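Local coordinates for protein Fe(2+) transporter FeoB (PDB 3I8S) that takes up ferrous iron across the inner membrane in a GTP-driven manner, its cytosolic G domain probably coupling nucleotide binding to channel opening, at residues 19-22 against 27-30; 43-46 against 51-54; 182-187 against 230-235. All coordinates share one frame; numbering follows the deposited sequence. Where two conformers were deposited one is given.

Contact 1: residues 19-22 against 27-30; sequences LFNQ and RQRV
Gln28, at the start of strand 28-32, reaches with its terminal amide to two neighbours on helix 16-24, Phe20 and Asn21. The tight part is against Phe20, a buried ring: Gln28 OE1 lies at the ring edge in its plane, and Gln28 NE2 comes in obliquely, 3.6 Å from Phe20 CE2, with ring and amide planes 72° apart. Phe20 CG stands anti to the backbone N (chi1 -179°), which swings the ring so that its CE2 edge reaches the Gln28 amide; the ring also packs on Leu54 and Asp56 of strand 51-56. The polar part is the wetter one, on the partly exposed side. Gln28 NE2 donates to Asn21 OD1 at 3.0 Å in a nearly straight bond, 174° at the hydrogen, within the plane of the Gln28 amide. A water donates both to Asn21 OD1 (2.7 Å) and to Gln28 OE1, closing a small ring. Weak hydrogen bonds from Gln28 NE2 to Thr24 OG1 and Gly25 O add to the hold. Asn21 lies close to Thr17 of the GTP site. With one N-H given to Asn21 and its oxygen engaged by water, the Gln28 amide is probably held in one orientation, and helix and strand are joined by neutral, partly hydrated polar groups.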
# COMPACT_ATOMS: atom_id res chain seq x y z
N LEU A 19 8.65 10.75 -10.18
CA LEU A 19 9.19 10.91 -8.81
C LEU A 19 10.49 10.11 -8.66
O LEU A 19 11.48 10.59 -8.11
CB LEU A 19 8.18 10.54 -7.71
CG LEU A 19 8.67 10.74 -6.27
CD1 LEU A 19 9.28 12.20 -6.07
CD2 LEU A 19 7.55 10.43 -5.26
N PHE A 20 10.47 8.88 -9.13
CA PHE A 20 11.65 8.02 -9.10
C PHE A 20 12.82 8.72 -9.77
O PHE A 20 13.90 8.82 -9.19
CB PHE A 20 11.38 6.68 -9.81
CG PHE A 20 12.54 5.77 -9.78
CD1 PHE A 20 12.84 5.05 -8.61
CD2 PHE A 20 13.40 5.67 -10.85
CE1 PHE A 20 13.94 4.22 -8.55
CE2 PHE A 20 14.52 4.82 -10.79
CZ PHE A 20 14.78 4.10 -9.62
N ASN A 21 12.59 9.21 -10.98
CA ASN A 21 13.62 9.87 -11.76
C ASN A 21 14.12 11.16 -11.10
O ASN A 21 15.31 11.46 -11.10
CB ASN A 21 13.11 10.13 -13.17
CG ASN A 21 13.05 8.88 -13.99
OD1 ASN A 21 13.78 7.93 -13.71
ND2 ASN A 21 12.20 8.87 -15.03
N GLN A 22 13.20 11.90 -10.49
CA GLN A 22 13.54 13.14 -9.80
C GLN A 22 14.42 12.88 -8.58
O GLN A 22 15.36 13.61 -8.32
CB GLN A 22 12.27 13.84 -9.35
CG GLN A 22 11.57 14.53 -10.49
CD GLN A 22 10.23 15.11 -10.12
OE1 GLN A 22 9.66 14.82 -9.08
NE2 GLN A 22 9.70 15.92 -11.03
N ARG A 27 21.70 8.19 -10.84
CA ARG A 27 22.12 7.13 -9.92
C ARG A 27 21.08 6.01 -9.90
O ARG A 27 20.38 5.81 -8.93
CB ARG A 27 22.30 7.69 -8.51
CG ARG A 27 23.23 8.91 -8.45
CD ARG A 27 23.21 9.53 -7.07
NE ARG A 27 21.89 9.97 -6.60
CZ ARG A 27 21.26 11.05 -7.03
NH1 ARG A 27 21.79 11.84 -7.98
NH2 ARG A 27 20.10 11.37 -6.51
N GLN A 28 20.96 5.31 -11.01
CA GLN A 28 19.99 4.25 -11.09
C GLN A 28 20.55 3.08 -11.86
O GLN A 28 21.43 3.23 -12.71
CB GLN A 28 18.64 4.67 -11.73
CG GLN A 28 18.52 5.98 -12.43
CD GLN A 28 17.09 6.21 -12.98
OE1 GLN A 28 16.58 5.38 -13.75
NE2 GLN A 28 16.46 7.30 -12.60
N ARG A 29 20.02 1.90 -11.56
CA ARG A 29 20.35 0.72 -12.33
C ARG A 29 19.09 -0.02 -12.76
O ARG A 29 18.05 0.09 -12.13
CB ARG A 29 21.24 -0.20 -11.50
CG ARG A 29 20.58 -0.82 -10.31
CD ARG A 29 21.48 -1.85 -9.67
NE ARG A 29 21.26 -1.89 -8.23
CZ ARG A 29 22.07 -2.48 -7.34
NH1 ARG A 29 23.18 -3.09 -7.73
NH2 ARG A 29 21.76 -2.44 -6.05
N VAL A 30 19.20 -0.79 -13.84
CA VAL A 30 18.08 -1.58 -14.29
C VAL A 30 18.52 -3.05 -14.47
O VAL A 30 19.61 -3.35 -14.98
CB VAL A 30 17.48 -1.02 -15.60
CG1 VAL A 30 16.29 -1.83 -16.03
CG2 VAL A 30 17.06 0.45 -15.44
O HOH W 1 14.35 5.70 -15.13

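Contact 2: residues 43-46 against 51-54; sequences GQFS and QVTL
The Phe45 ring lies with one face over Val52: Val52 CB sits 4.0 Å from the ring centroid and 13° off its normal, a CH-pi contact. Val52 CG1 touches the rim of the same ring, 3.5 Å from Phe45 CE1, and Leu54 CB approaches at the edge, near the ring plane. The ring owes this place to a chi1 of 71°, which sets CG between the backbone N and the carbonyl carbon and lays the phenyl over its cross-strand partner, the two side chains running side by side. Leu23 of helix 16-24 and Ile163 of helix 154-164 also pack on Phe45, so this side of the sheet is buried. Beneath the ring the strands are antiparallel. Gly43 with Leu54 and Phe45 with Val52 are hydrogen-bonded pairs, each closed by two N-H...O bonds; Val52 N to Phe45 O is 2.8 Å. The segments belong to a beta hairpin, strands 39-46 and 51-56, within the mixed sheet of the G domain. Strand 51-56 ends at Asp56, predicted to bind GTP, while its other edge pairs with strand 4-10. Between the hydrogen-bonded pairs, Gln44 faces Thr53 in a non-hydrogen-bonded pair, where Gln44 CA lies 3.2 Å from Val52 O and Thr53 CA 3.4 Å from Gly43 O, both CA-H...O contacts. The side chains of Gln44, Ser46, Gln51 and Thr53 occupy the more polar face. There Gln44 bends at chi2 (-108°), bringing its NE2 to 2.6 Å from Thr53 OG1.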
# COMPACT_ATOMS: atom_id res chain seq x y z
N GLY A 43 17.57 2.90 -7.47
CA GLY A 43 18.47 4.02 -7.49
C GLY A 43 18.81 4.49 -6.12
O GLY A 43 18.33 3.94 -5.12
N GLN A 44 19.64 5.50 -6.04
CA GLN A 44 20.12 6.00 -4.77
C GLN A 44 19.85 7.47 -4.63
O GLN A 44 19.88 8.20 -5.61
CB GLN A 44 21.63 5.76 -4.60
CG GLN A 44 22.05 4.34 -4.80
CD GLN A 44 22.43 3.66 -3.53
OE1 GLN A 44 23.41 4.04 -2.87
NE2 GLN A 44 21.71 2.59 -3.18
N PHE A 45 19.67 7.91 -3.39
CA PHE A 45 19.64 9.33 -3.08
C PHE A 45 19.84 9.49 -1.59
O PHE A 45 19.83 8.50 -0.82
CB PHE A 45 18.33 10.03 -3.51
CG PHE A 45 17.12 9.67 -2.70
CD1 PHE A 45 16.32 8.61 -3.10
CD2 PHE A 45 16.73 10.44 -1.61
CE1 PHE A 45 15.19 8.28 -2.37
CE2 PHE A 45 15.62 10.13 -0.88
CZ PHE A 45 14.83 9.03 -1.26
N SER A 46 20.04 10.73 -1.20
CA SER A 46 20.33 11.02 0.19
C SER A 46 19.38 12.08 0.71
O SER A 46 18.83 12.90 -0.05
CB SER A 46 21.79 11.41 0.41
OG SER A 46 22.15 12.60 -0.27
N GLN A 51 21.27 7.66 3.75
CA GLN A 51 21.58 7.17 2.42
C GLN A 51 20.52 6.15 2.07
O GLN A 51 20.32 5.17 2.80
CB GLN A 51 22.98 6.52 2.42
CG GLN A 51 24.06 7.52 2.63
CD GLN A 51 23.93 8.65 1.65
OE1 GLN A 51 23.61 8.44 0.47
NE2 GLN A 51 24.12 9.87 2.14
N VAL A 52 19.79 6.40 0.98
CA VAL A 52 18.63 5.62 0.59
C VAL A 52 18.83 4.83 -0.72
O VAL A 52 19.43 5.32 -1.68
CB VAL A 52 17.37 6.53 0.41
CG1 VAL A 52 16.14 5.70 -0.14
CG2 VAL A 52 17.03 7.28 1.72
N THR A 53 18.37 3.58 -0.69
CA THR A 53 18.14 2.80 -1.90
C THR A 53 16.66 2.80 -2.11
O THR A 53 15.90 2.38 -1.23
CB THR A 53 18.63 1.33 -1.77
OG1 THR A 53 20.06 1.32 -1.58
CG2 THR A 53 18.30 0.53 -3.03
N LEU A 54 16.26 3.24 -3.29
CA LEU A 54 14.87 3.33 -3.72
C LEU A 54 14.60 2.30 -4.80
O LEU A 54 15.21 2.32 -5.85
CB LEU A 54 14.59 4.74 -4.28
CG LEU A 54 13.16 5.11 -4.61
CD1 LEU A 54 12.34 5.08 -3.30
CD2 LEU A 54 13.13 6.49 -5.40

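Contact 3: residues 182-187 against 230-235; sequences LNEADS and LARLRN
Glu184 and Arg232 meet in a salt bridge in which the carboxylate accepts two hydrogen bonds from one guanidinium. Arg232 NE donates to Glu184 OE2 at 2.9 Å and Arg232 NH2 to Glu184 OE1 at 3.0 Å, each 159° at the hydrogen. The approach is side-on: both oxygens take their donor on the syn side and lie close to the guanidinium plane, although the two flat groups are turned 29° apart. Each carboxylate oxygen is thus satisfied by its own nitrogen, and the doubled grip fixes the rotation of both groups. Arg232 bends at chi3 (-73°), which swings NE and NH2 round to face the acid. The pair joins helices 179-191 and 226-236 of the helical domain that FeoB carries beside its G domain, away from the nucleotide site. Below the charges the contact turns apolar. Leu233 slides past the aliphatic part of Glu184 in the opposite direction, with Leu233 CG 3.7 Å from Glu184 CG. Leu209 of helix 198-210 packs on both Glu184 and Leu233; the acid is buried, its arginine partner exposed. Replacing Glu184 by alanine is likely to leave the Arg232 guanidinium without its acid and open a gap beside Leu233. On the same helix, Asp186 has a different mate: its OD2 forms a salt bridge with Arg202 NE.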
# COMPACT_ATOMS: atom_id res chain seq x y z
N LEU A 182 -13.10 -11.43 10.76
CA LEU A 182 -11.92 -11.23 11.59
C LEU A 182 -11.59 -12.48 12.39
O LEU A 182 -10.41 -12.85 12.46
CB LEU A 182 -12.12 -10.06 12.54
CG LEU A 182 -12.22 -8.68 11.89
CD1 LEU A 182 -12.50 -7.71 13.03
CD2 LEU A 182 -10.95 -8.29 11.10
N ASN A 183 -12.61 -13.11 12.96
CA ASN A 183 -12.46 -14.37 13.74
C ASN A 183 -11.81 -15.47 12.91
O ASN A 183 -10.83 -16.12 13.36
CB ASN A 183 -13.79 -14.87 14.27
CG ASN A 183 -14.34 -14.04 15.43
OD1 ASN A 183 -13.66 -13.18 15.99
ND2 ASN A 183 -15.58 -14.29 15.77
N GLU A 184 -12.34 -15.70 11.72
CA GLU A 184 -11.78 -16.74 10.81
C GLU A 184 -10.38 -16.41 10.32
O GLU A 184 -9.51 -17.30 10.24
CB GLU A 184 -12.70 -16.99 9.62
CG GLU A 184 -14.10 -17.52 10.03
CD GLU A 184 -14.11 -18.95 10.58
OE1 GLU A 184 -13.08 -19.67 10.55
OE2 GLU A 184 -15.15 -19.36 11.06
N ALA A 185 -10.15 -15.13 9.97
CA ALA A 185 -8.84 -14.69 9.52
C ALA A 185 -7.82 -14.92 10.62
O ALA A 185 -6.74 -15.41 10.36
CB ALA A 185 -8.86 -13.21 9.09
N ASP A 186 -8.19 -14.61 11.86
CA ASP A 186 -7.30 -14.80 12.98
C ASP A 186 -7.04 -16.29 13.25
O ASP A 186 -5.90 -16.68 13.53
CB ASP A 186 -7.85 -14.13 14.23
CG ASP A 186 -6.86 -14.18 15.39
OD1 ASP A 186 -7.26 -14.64 16.49
OD2 ASP A 186 -5.67 -13.79 15.18
N SER A 187 -8.06 -17.13 13.16
CA SER A 187 -7.82 -18.58 13.27
C SER A 187 -6.87 -19.11 12.19
O SER A 187 -6.07 -19.99 12.46
CB SER A 187 -9.11 -19.36 13.26
OG SER A 187 -9.83 -19.03 14.42
N LEU A 230 -14.36 -21.15 5.10
CA LEU A 230 -15.34 -20.60 4.16
C LEU A 230 -16.73 -21.17 4.33
O LEU A 230 -17.70 -20.44 4.16
CB LEU A 230 -14.90 -20.74 2.71
CG LEU A 230 -13.80 -19.78 2.33
CD1 LEU A 230 -13.11 -20.31 1.05
CD2 LEU A 230 -14.38 -18.33 2.14
N ALA A 231 -16.83 -22.44 4.69
CA ALA A 231 -18.11 -23.10 4.92
C ALA A 231 -18.87 -22.46 6.07
O ALA A 231 -20.05 -22.10 5.94
CB ALA A 231 -17.91 -24.59 5.18
N ARG A 232 -18.17 -22.26 7.18
CA ARG A 232 -18.72 -21.54 8.31
C ARG A 232 -19.21 -20.14 7.90
O ARG A 232 -20.34 -19.72 8.23
CB ARG A 232 -17.69 -21.45 9.42
CG ARG A 232 -17.39 -22.79 10.06
CD ARG A 232 -16.66 -22.65 11.38
NE ARG A 232 -15.27 -22.25 11.18
CZ ARG A 232 -14.28 -23.09 10.87
NH1 ARG A 232 -14.48 -24.39 10.71
NH2 ARG A 232 -13.06 -22.62 10.69
N LEU A 233 -18.36 -19.40 7.20
CA LEU A 233 -18.70 -18.01 6.82
C LEU A 233 -19.91 -17.94 5.90
O LEU A 233 -20.76 -17.07 6.02
CB LEU A 233 -17.51 -17.33 6.18
CG LEU A 233 -16.44 -16.93 7.21
CD1 LEU A 233 -15.13 -16.56 6.52
CD2 LEU A 233 -16.91 -15.79 8.06
N ARG A 234 -19.99 -18.89 4.97
CA ARG A 234 -21.12 -18.96 4.06
C ARG A 234 -22.43 -19.26 4.77
O ARG A 234 -23.50 -18.80 4.36
CB ARG A 234 -20.82 -19.95 2.93
CG ARG A 234 -19.82 -19.33 1.97
CD ARG A 234 -19.22 -20.28 0.95
NE ARG A 234 -18.29 -19.52 0.09
CZ ARG A 234 -17.30 -20.05 -0.63
NH1 ARG A 234 -17.03 -21.34 -0.56
NH2 ARG A 234 -16.54 -19.26 -1.38
N ASN A 235 -22.36 -20.01 5.85
CA ASN A 235 -23.54 -20.23 6.69
C ASN A 235 -23.97 -18.94 7.44
O ASN A 235 -25.17 -18.65 7.60
CB ASN A 235 -23.29 -21.32 7.70
CG ASN A 235 -24.48 -21.53 8.60
OD1 ASN A 235 -25.56 -21.92 8.15
ND2 ASN A 235 -24.32 -21.19 9.87

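From the N terminus, contact 1 closes first, where the chain leaves helix 16-24 through a short link and enters strand 28-32, outermost in this chain's sheet. Contact 2 then closes the hairpin of strands 39-46 and 51-56. The two follow in series without nesting or crossing, yet touch in space: strand 28-32 neighbours 39-46 in the same sheet, Arg27 NE probably hydrogen-bonds to Gln44 O, and the Phe20 ring packs against Leu54 O and Gly43 N. Contact 3 comes far later and closes a longer, largely helical loop in the helical domain. It touches neither of the others; its centre lies about 44 Å from that of contact 1.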